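Local coordinates for protein peptidoglycan-N-acetylglucosamine deacetylase BC_1974 (PDB 5N1P) that removes the acetyl group from N-acetylglucosamine residues of peptidoglycan, as a metal-dependent hydrolase of the polysaccharide deacetylase (CE4) family, at residues A[21-25]-A[26-30]; A[174-177]-A[178-182]; A[104-107]-A[108-112]. All blocks are in the same frame, centred on the assembly; numbering follows the deposited sequence.

Contact 1: A[21-25]-A[26-30]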
loop_
_atom_site.group_PDB
_atom_site.type_symbol
_atom_site.label_atom_id
_atom_site.label_comp_id
_atom_site.label_asym_id
_atom_site.label_seq_id
_atom_site.Cartn_x
_atom_site.Cartn_y
_atom_site.Cartn_z
ATOM N N ASN A 21 -9.408 -11.626 -5.869
ATOM C CA ASN A 21 -10.218 -12.824 -5.684
ATOM C C ASN A 21 -9.822 -13.548 -4.403
ATOM O O ASN A 21 -10.674 -14.030 -3.661
ATOM C CB ASN A 21 -10.095 -13.743 -6.894
ATOM C CG ASN A 21 -10.697 -13.132 -8.150
ATOM O OD1 ASN A 21 -11.576 -12.272 -8.072
ATOM N ND2 ASN A 21 -10.224 -13.569 -9.311
ATOM N N THR A 22 -8.523 -13.587 -4.126
ATOM C CA THR A 22 -8.025 -14.223 -2.913
ATOM C C THR A 22 -8.519 -13.482 -1.669
ATOM O O THR A 22 -8.973 -14.104 -0.707
ATOM C CB THR A 22 -6.482 -14.291 -2.927
ATOM O OG1 THR A 22 -6.065 -15.133 -4.012
ATOM C CG2 THR A 22 -5.945 -14.853 -1.613
ATOM N N LEU A 23 -8.448 -12.152 -1.698
ATOM C CA LEU A 23 -8.916 -11.345 -0.578
ATOM C C LEU A 23 -10.415 -11.563 -0.331
ATOM O O LEU A 23 -10.849 -11.722 0.813
ATOM C CB LEU A 23 -8.619 -9.864 -0.833
ATOM C CG LEU A 23 -7.119 -9.528 -0.822
ATOM C CD1 LEU A 23 -6.872 -8.120 -1.348
ATOM C CD2 LEU A 23 -6.559 -9.701 0.589
ATOM N N LYS A 24 -11.193 -11.597 -1.410
ATOM C CA LYS A 24 -12.638 -11.797 -1.308
ATOM C C LYS A 24 -12.985 -13.168 -0.731
ATOM O O LYS A 24 -13.899 -13.287 0.088
ATOM C CB LYS A 24 -13.301 -11.628 -2.677
ATOM C CG LYS A 24 -14.822 -11.739 -2.636
ATOM C CD LYS A 24 -15.425 -11.637 -4.024
ATOM C CE LYS A 24 -15.189 -10.265 -4.634
ATOM N NZ LYS A 24 -15.910 -10.111 -5.930
ATOM N N GLN A 25 -12.250 -14.194 -1.152
ATOM C CA GLN A 25 -12.471 -15.565 -0.678
ATOM C C GLN A 25 -12.179 -15.728 0.815
ATOM O O GLN A 25 -12.665 -16.671 1.448
ATOM C CB GLN A 25 -11.619 -16.539 -1.495
ATOM C CG GLN A 25 -12.156 -16.775 -2.906
ATOM C CD GLN A 25 -11.117 -17.350 -3.852
ATOM O OE1 GLN A 25 -10.021 -17.721 -3.436
ATOM N NE2 GLN A 25 -11.462 -17.428 -5.134
ATOM N N HIS A 26 -11.400 -14.804 1.376
ATOM C CA HIS A 26 -11.118 -14.811 2.814
ATOM C C HIS A 26 -11.775 -13.630 3.529
ATOM O O HIS A 26 -11.476 -13.369 4.695
ATOM C CB HIS A 26 -9.610 -14.781 3.078
ATOM C CG HIS A 26 -8.879 -15.995 2.596
ATOM N ND1 HIS A 26 -8.464 -16.145 1.289
ATOM C CD2 HIS A 26 -8.471 -17.108 3.249
ATOM C CE1 HIS A 26 -7.841 -17.301 1.157
ATOM N NE2 HIS A 26 -7.833 -17.906 2.332
ATOM N N ASP A 27 -12.664 -12.930 2.826
ATOM C CA ASP A 27 -13.349 -11.745 3.346
ATOM C C ASP A 27 -12.385 -10.779 4.026
ATOM O O ASP A 27 -12.655 -10.262 5.110
ATOM C CB ASP A 27 -14.467 -12.152 4.311
ATOM C CG ASP A 27 -15.585 -12.908 3.617
ATOM O OD1 ASP A 27 -16.187 -12.345 2.677
ATOM O OD2 ASP A 27 -15.861 -14.064 4.006
ATOM N N ALA A 28 -11.248 -10.554 3.379
ATOM C CA ALA A 28 -10.247 -9.631 3.883
ATOM C C ALA A 28 -10.297 -8.345 3.072
ATOM O O ALA A 28 -10.536 -8.388 1.868
ATOM C CB ALA A 28 -8.865 -10.247 3.805
ATOM N N LYS A 29 -10.089 -7.213 3.737
ATOM C CA LYS A 29 -10.037 -5.917 3.066
ATOM C C LYS A 29 -8.609 -5.402 3.177
ATOM O O LYS A 29 -7.937 -5.631 4.180
ATOM C CB LYS A 29 -11.027 -4.927 3.685
ATOM C CG LYS A 29 -12.495 -5.362 3.629
ATOM C CD LYS A 29 -12.950 -5.628 2.206
ATOM C CE LYS A 29 -14.482 -5.663 2.112
ATOM N NZ LYS A 29 -15.058 -6.835 2.821
ATOM N N ALA A 30 -8.135 -4.718 2.144
ATOM C CA ALA A 30 -6.744 -4.306 2.086
ATOM C C ALA A 30 -6.633 -2.902 1.520
ATOM O O ALA A 30 -7.651 -2.247 1.256
ATOM C CB ALA A 30 -5.945 -5.290 1.238
#

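Contact 2: A[174-177]-A[178-182]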
loop_
_atom_site.group_PDB
_atom_site.type_symbol
_atom_site.label_atom_id
_atom_site.label_comp_id
_atom_site.label_asym_id
_atom_site.label_seq_id
_atom_site.Cartn_x
_atom_site.Cartn_y
_atom_site.Cartn_z
ATOM N N PRO A 174 -2.476 -16.002 0.900
ATOM C CA PRO A 174 -3.268 -16.963 1.684
ATOM C C PRO A 174 -2.602 -17.398 3.000
ATOM O O PRO A 174 -3.282 -17.437 4.026
ATOM C CB PRO A 174 -3.413 -18.160 0.733
ATOM C CG PRO A 174 -3.370 -17.546 -0.612
ATOM C CD PRO A 174 -2.355 -16.427 -0.508
ATOM N N ALA A 175 -1.303 -17.685 2.981
ATOM C CA ALA A 175 -0.604 -18.109 4.199
ATOM C C ALA A 175 -0.473 -16.974 5.216
ATOM O O ALA A 175 -0.447 -17.212 6.425
ATOM C CB ALA A 175 0.764 -18.664 3.859
ATOM N N ILE A 176 -0.363 -15.744 4.719
ATOM C CA ILE A 176 -0.301 -14.590 5.598
ATOM C C ILE A 176 -1.641 -14.394 6.293
ATOM O O ILE A 176 -1.696 -14.141 7.498
ATOM C CB ILE A 176 0.072 -13.307 4.826
ATOM C CG1 ILE A 176 1.539 -13.348 4.398
ATOM C CG2 ILE A 176 -0.190 -12.069 5.677
ATOM C CD1 ILE A 176 1.894 -12.267 3.395
ATOM N N LEU A 177 -2.722 -14.502 5.525
ATOM C CA LEU A 177 -4.063 -14.339 6.075
ATOM C C LEU A 177 -4.325 -15.384 7.159
ATOM O O LEU A 177 -4.737 -15.046 8.268
ATOM C CB LEU A 177 -5.114 -14.432 4.967
ATOM C CG LEU A 177 -5.101 -13.273 3.962
ATOM C CD1 LEU A 177 -6.052 -13.520 2.801
ATOM C CD2 LEU A 177 -5.455 -11.974 4.649
ATOM N N LYS A 178 -4.057 -16.648 6.838
ATOM C CA LYS A 178 -4.225 -17.740 7.794
ATOM C C LYS A 178 -3.383 -17.536 9.049
ATOM O O LYS A 178 -3.875 -17.652 10.172
ATOM C CB LYS A 178 -3.861 -19.070 7.135
ATOM C CG LYS A 178 -4.064 -20.281 8.033
ATOM C CD LYS A 178 -3.672 -21.560 7.320
ATOM C CE LYS A 178 -4.075 -22.784 8.133
ATOM N NZ LYS A 178 -3.638 -24.044 7.476
ATOM N N GLY A 179 -2.106 -17.231 8.854
ATOM C CA GLY A 179 -1.195 -17.035 9.965
ATOM C C GLY A 179 -1.581 -15.895 10.888
ATOM O O GLY A 179 -1.384 -15.981 12.097
ATOM N N LEU A 180 -2.129 -14.817 10.334
ATOM C CA LEU A 180 -2.500 -13.686 11.175
ATOM C C LEU A 180 -3.874 -13.846 11.824
ATOM O O LEU A 180 -4.089 -13.355 12.933
ATOM C CB LEU A 180 -2.452 -12.385 10.366
ATOM C CG LEU A 180 -1.059 -12.032 9.846
ATOM C CD1 LEU A 180 -1.090 -10.743 9.040
ATOM C CD2 LEU A 180 -0.072 -11.924 10.993
ATOM N N LYS A 181 -4.800 -14.516 11.141
ATOM C CA LYS A 181 -6.126 -14.780 11.709
ATOM C C LYS A 181 -6.002 -15.633 12.959
ATOM O O LYS A 181 -6.724 -15.434 13.938
ATOM C CB LYS A 181 -7.040 -15.478 10.697
ATOM C CG LYS A 181 -7.563 -14.571 9.592
ATOM C CD LYS A 181 -8.563 -15.288 8.694
ATOM C CE LYS A 181 -9.028 -14.385 7.556
ATOM N NZ LYS A 181 -10.034 -15.051 6.683
ATOM N N GLU A 182 -5.070 -16.577 12.908
ATOM C CA GLU A 182 -4.808 -17.470 14.027
ATOM C C GLU A 182 -4.311 -16.683 15.229
ATOM O O GLU A 182 -4.546 -17.070 16.375
ATOM C CB GLU A 182 -3.796 -18.544 13.625
ATOM C CG GLU A 182 -4.424 -19.755 12.952
ATOM C CD GLU A 182 -3.428 -20.560 12.136
ATOM O OE1 GLU A 182 -2.217 -20.268 12.218
ATOM O OE2 GLU A 182 -3.856 -21.495 11.424
#

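Contact 3: A[104-107]-A[108-112]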
loop_
_atom_site.group_PDB
_atom_site.type_symbol
_atom_site.label_atom_id
_atom_site.label_comp_id
_atom_site.label_asym_id
_atom_site.label_seq_id
_atom_site.Cartn_x
_atom_site.Cartn_y
_atom_site.Cartn_z
ATOM N N PRO A 104 14.824 9.266 4.302
ATOM C CA PRO A 104 14.832 10.672 4.714
ATOM C C PRO A 104 14.205 11.631 3.702
ATOM O O PRO A 104 14.279 12.845 3.914
ATOM C CB PRO A 104 16.327 10.961 4.850
ATOM C CG PRO A 104 16.923 10.148 3.727
ATOM C CD PRO A 104 16.047 8.917 3.553
ATOM N N GLY A 105 13.611 11.105 2.634
ATOM C CA GLY A 105 13.124 11.913 1.525
ATOM C C GLY A 105 12.160 13.044 1.853
ATOM O O GLY A 105 12.329 14.171 1.374
ATOM N N LEU A 106 11.142 12.752 2.654
ATOM C CA LEU A 106 10.134 13.757 2.991
ATOM C C LEU A 106 10.634 14.652 4.113
ATOM O O LEU A 106 10.316 14.439 5.281
ATOM C CB LEU A 106 8.814 13.103 3.405
ATOM C CG LEU A 106 7.789 12.677 2.358
ATOM C CD1 LEU A 106 6.504 12.306 3.093
ATOM C CD2 LEU A 106 7.528 13.759 1.301
ATOM N N ASN A 107 11.414 15.659 3.750
ATOM C CA ASN A 107 11.966 16.588 4.734
ATOM C C ASN A 107 10.909 17.528 5.319
ATOM O O ASN A 107 9.746 17.508 4.911
ATOM C CB ASN A 107 13.090 17.412 4.105
ATOM C CG ASN A 107 12.649 18.114 2.841
ATOM O OD1 ASN A 107 11.723 18.920 2.861
ATOM N ND2 ASN A 107 13.315 17.817 1.734
ATOM N N GLU A 108 11.341 18.361 6.264
ATOM C CA GLU A 108 10.492 19.346 6.924
ATOM C C GLU A 108 9.530 20.076 5.998
ATOM O O GLU A 108 8.321 20.132 6.237
ATOM C CB GLU A 108 11.377 20.389 7.592
ATOM C CG GLU A 108 11.148 20.594 9.044
ATOM C CD GLU A 108 12.279 21.397 9.652
ATOM O OE1 GLU A 108 13.411 20.873 9.698
ATOM O OE2 GLU A 108 12.047 22.550 10.056
ATOM N N GLY A 109 10.096 20.672 4.957
ATOM C CA GLY A 109 9.338 21.503 4.042
ATOM C C GLY A 109 8.305 20.702 3.279
ATOM O O GLY A 109 7.193 21.175 3.064
ATOM N N LEU A 110 8.676 19.497 2.855
ATOM C CA LEU A 110 7.749 18.639 2.131
ATOM C C LEU A 110 6.630 18.131 3.031
ATOM O O LEU A 110 5.487 18.024 2.594
ATOM C CB LEU A 110 8.485 17.456 1.494
ATOM C CG LEU A 110 9.374 17.818 0.303
ATOM C CD1 LEU A 110 9.988 16.567 -0.311
ATOM C CD2 LEU A 110 8.571 18.574 -0.743
ATOM N N ARG A 111 6.939 17.828 4.291
ATOM C CA ARG A 111 5.881 17.359 5.186
ATOM C C ARG A 111 4.845 18.471 5.397
ATOM O O ARG A 111 3.645 18.201 5.456
ATOM C CB ARG A 111 6.454 16.877 6.522
ATOM C CG ARG A 111 7.362 15.688 6.346
ATOM C CD ARG A 111 7.568 14.900 7.636
ATOM N NE ARG A 111 8.092 15.676 8.761
ATOM C CZ ARG A 111 9.379 15.957 8.951
ATOM N NH1 ARG A 111 10.286 15.598 8.052
ATOM N NH2 ARG A 111 9.753 16.638 10.023
ATOM N N ASN A 112 5.300 19.719 5.477
ATOM C CA ASN A 112 4.364 20.844 5.537
ATOM C C ASN A 112 3.498 20.932 4.284
ATOM O O ASN A 112 2.291 21.159 4.372
ATOM C CB ASN A 112 5.112 22.158 5.746
ATOM C CG ASN A 112 5.614 22.310 7.154
ATOM O OD1 ASN A 112 5.100 21.674 8.074
ATOM N ND2 ASN A 112 6.617 23.161 7.339
#

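Contact 1: A[21-25]-A[26-30]
His26 folds its ring back over the last turn of helix 16-25, where ND1 donates to the carbonyl oxygen of Thr22, four residues earlier, over 2.9 Å. The bond is almost straight (174°), and Thr22 O lies in the plane of the imidazole, so the acceptor sits just where the ring N-H points. With CG anti to the carbonyl carbon (chi1 -65°), the ring lies alongside the Thr22 side chain, whose methyl CG2 touches it loosely near ND1 and CE1. The backbone N of His26 adds a weak bond to Thr22 O. The hydroxyl of Thr22 turns elsewhere, to the carbonyl of Glu18.

The backbone bonds form a Schellman motif. Ala28 N reaches back to Leu23 O at 2.8 Å, and inside this wide loop Asp27 N meets Lys24 O at 3.0 Å. Asp27, the C-prime residue, takes a positive phi of 47°, which turns the chain out of the helix. Leu23 O also accepts from His26 N, and its two donors arrive from opposite faces of the carbonyl plane.

Apolar contact comes from the two branches of Leu23: CD2 meets Ala28 CB at 4.0 Å, and CD1 meets Ala30 CB at 3.9 Å. Leu177 of helix 167-182 covers Ala28 and the His26 ring, while Leu6 and Phe8 of strand 2-9 pack on Ala30.

The last-turn carbonyls of Thr22, Leu23 and Lys24 thus all accept from donors, and Thr22 O takes its strongest bond from a side chain, the His26 ring. That straight, in-plane bond from ND1 probably holds the ring's rotation, and whether the ring is charged would then depend on NE2.

Contact 2: A[174-177]-A[178-182]
Ile176 and Leu180 stand side by side one turn apart on helix 167-182, pointing the same way, and their methyls CG2 and CD1 meet at 3.7 Å. CG of Leu180 also rests on the carbonyl oxygen of Ile176, 3.2 Å from Ile176 O.

Beneath these side chains the backbone polar groups are paired in order. Pro174 O accepts from Lys178 N at 3.0 Å in a nearly straight bond (172°), and Ala175 O accepts from Gly179 N at 2.9 Å. Ile176 O receives the N-H of Leu180 at 2.9 Å. The carbonyl of Leu177 takes its main bond from Lys181 N, also at 2.9 Å, and a weak second one from Leu180 N. Lys178 O is satisfied in turn by Glu182 N. Pro174 has no N-H to give, and the helix is kinked where the nitrogens of Pro174 and Ala175 lack a bond to the preceding turn.

Among the side chains, the ammonium of Lys181 finds its acceptor outside the helix, in the carbonyl oxygen of His26. Its CG lies 3.2 Å from Leu177 O, and beyond CG the chain runs extended, carrying NZ out to that carbonyl. Lys178 is extended as well, on the exposed side.

Ile176, Leu177 and Leu180 form the buried stripe, meeting Leu6 and Ala4 of strand 2-9, Phe187 of strand 185-187, and Val149 and Leu150 of helix 138-152. This is an amphipathic helix packed against the parallel beta-sheet of the NodB homology domain, the deformed beta/alpha-barrel fold of CE4 deacetylases.

Contact 3: A[104-107]-A[108-112]
Asn107 caps helix 108-116 with its side chain: OD1 accepts from Leu110 N at 3.1 Å, the N-H pointing well toward it (160°). A chi1 of 54° tucks the amide between the backbone N and the carbonyl carbon of Asn107, which brings OD1 over the first turn. Leu110 N approaches tilted from the plane of the amide. The backbone carbonyl of the same asparagine begins the helical bonding, Asn107 O taking Arg111 N at 2.9 Å.

The close-packed side lies between two leucines. Their side chains cross at about a right angle, CD2 of Leu106 pressing on CB of Leu110 at 3.8 Å. CD1 of Leu110 reaches on to the carbonyl oxygen of Gly105, 3.7 Å from Gly105 O, and its CG lies against OD1 of the cap. Both leucines and Gly105 are buried.

Toward solvent the contact loosens. Glu108 and Gly109 are exposed, and the Glu108 side chain touches the loop through CB. Arg111 bridges the two regions: a bend at chi3 (-57°) turns the guanidinium back beside the loop, where NH1 donates to Leu106 O at 3.0 Å. That bond lies in the carbonyl plane, on a lone pair, and close to the guanidinium plane. CA of Glu108 sits over one guanidinium face, offset toward the rim. NE keeps a salt bridge to Asp203, and Trp201 makes a cation-pi contact, so the C-terminal tail is tied to this turn.

Asn107 closes the inverse gamma turn centred on Leu106 and at the same time caps the helix. The result is an asparagine N-cap, a classical helix start, with the N-H of Leu110 bound by the cap's side-chain oxygen.

Contacts 1 and 2 touch on one side of the chain: Thr22 CG2 meets Pro174 CG at 3.9 Å, and the end of helix 16-25 and helix 167-182 lie against each other. Contact 3 lies on the opposite side of the chain's centre, its centre about 35 Å from either, and is joined to the C-terminal tail instead. None is wholly core; each pairs buried apolar residues with an exposed rim. Contact 1 ends a helix and offers carbonyls to donors, while contact 3 starts one and offers a side-chain oxygen to the N-H of Leu110. Contact 2, in the C-terminal half of its helix, regularly pairs carbonyls with N-H groups one turn on.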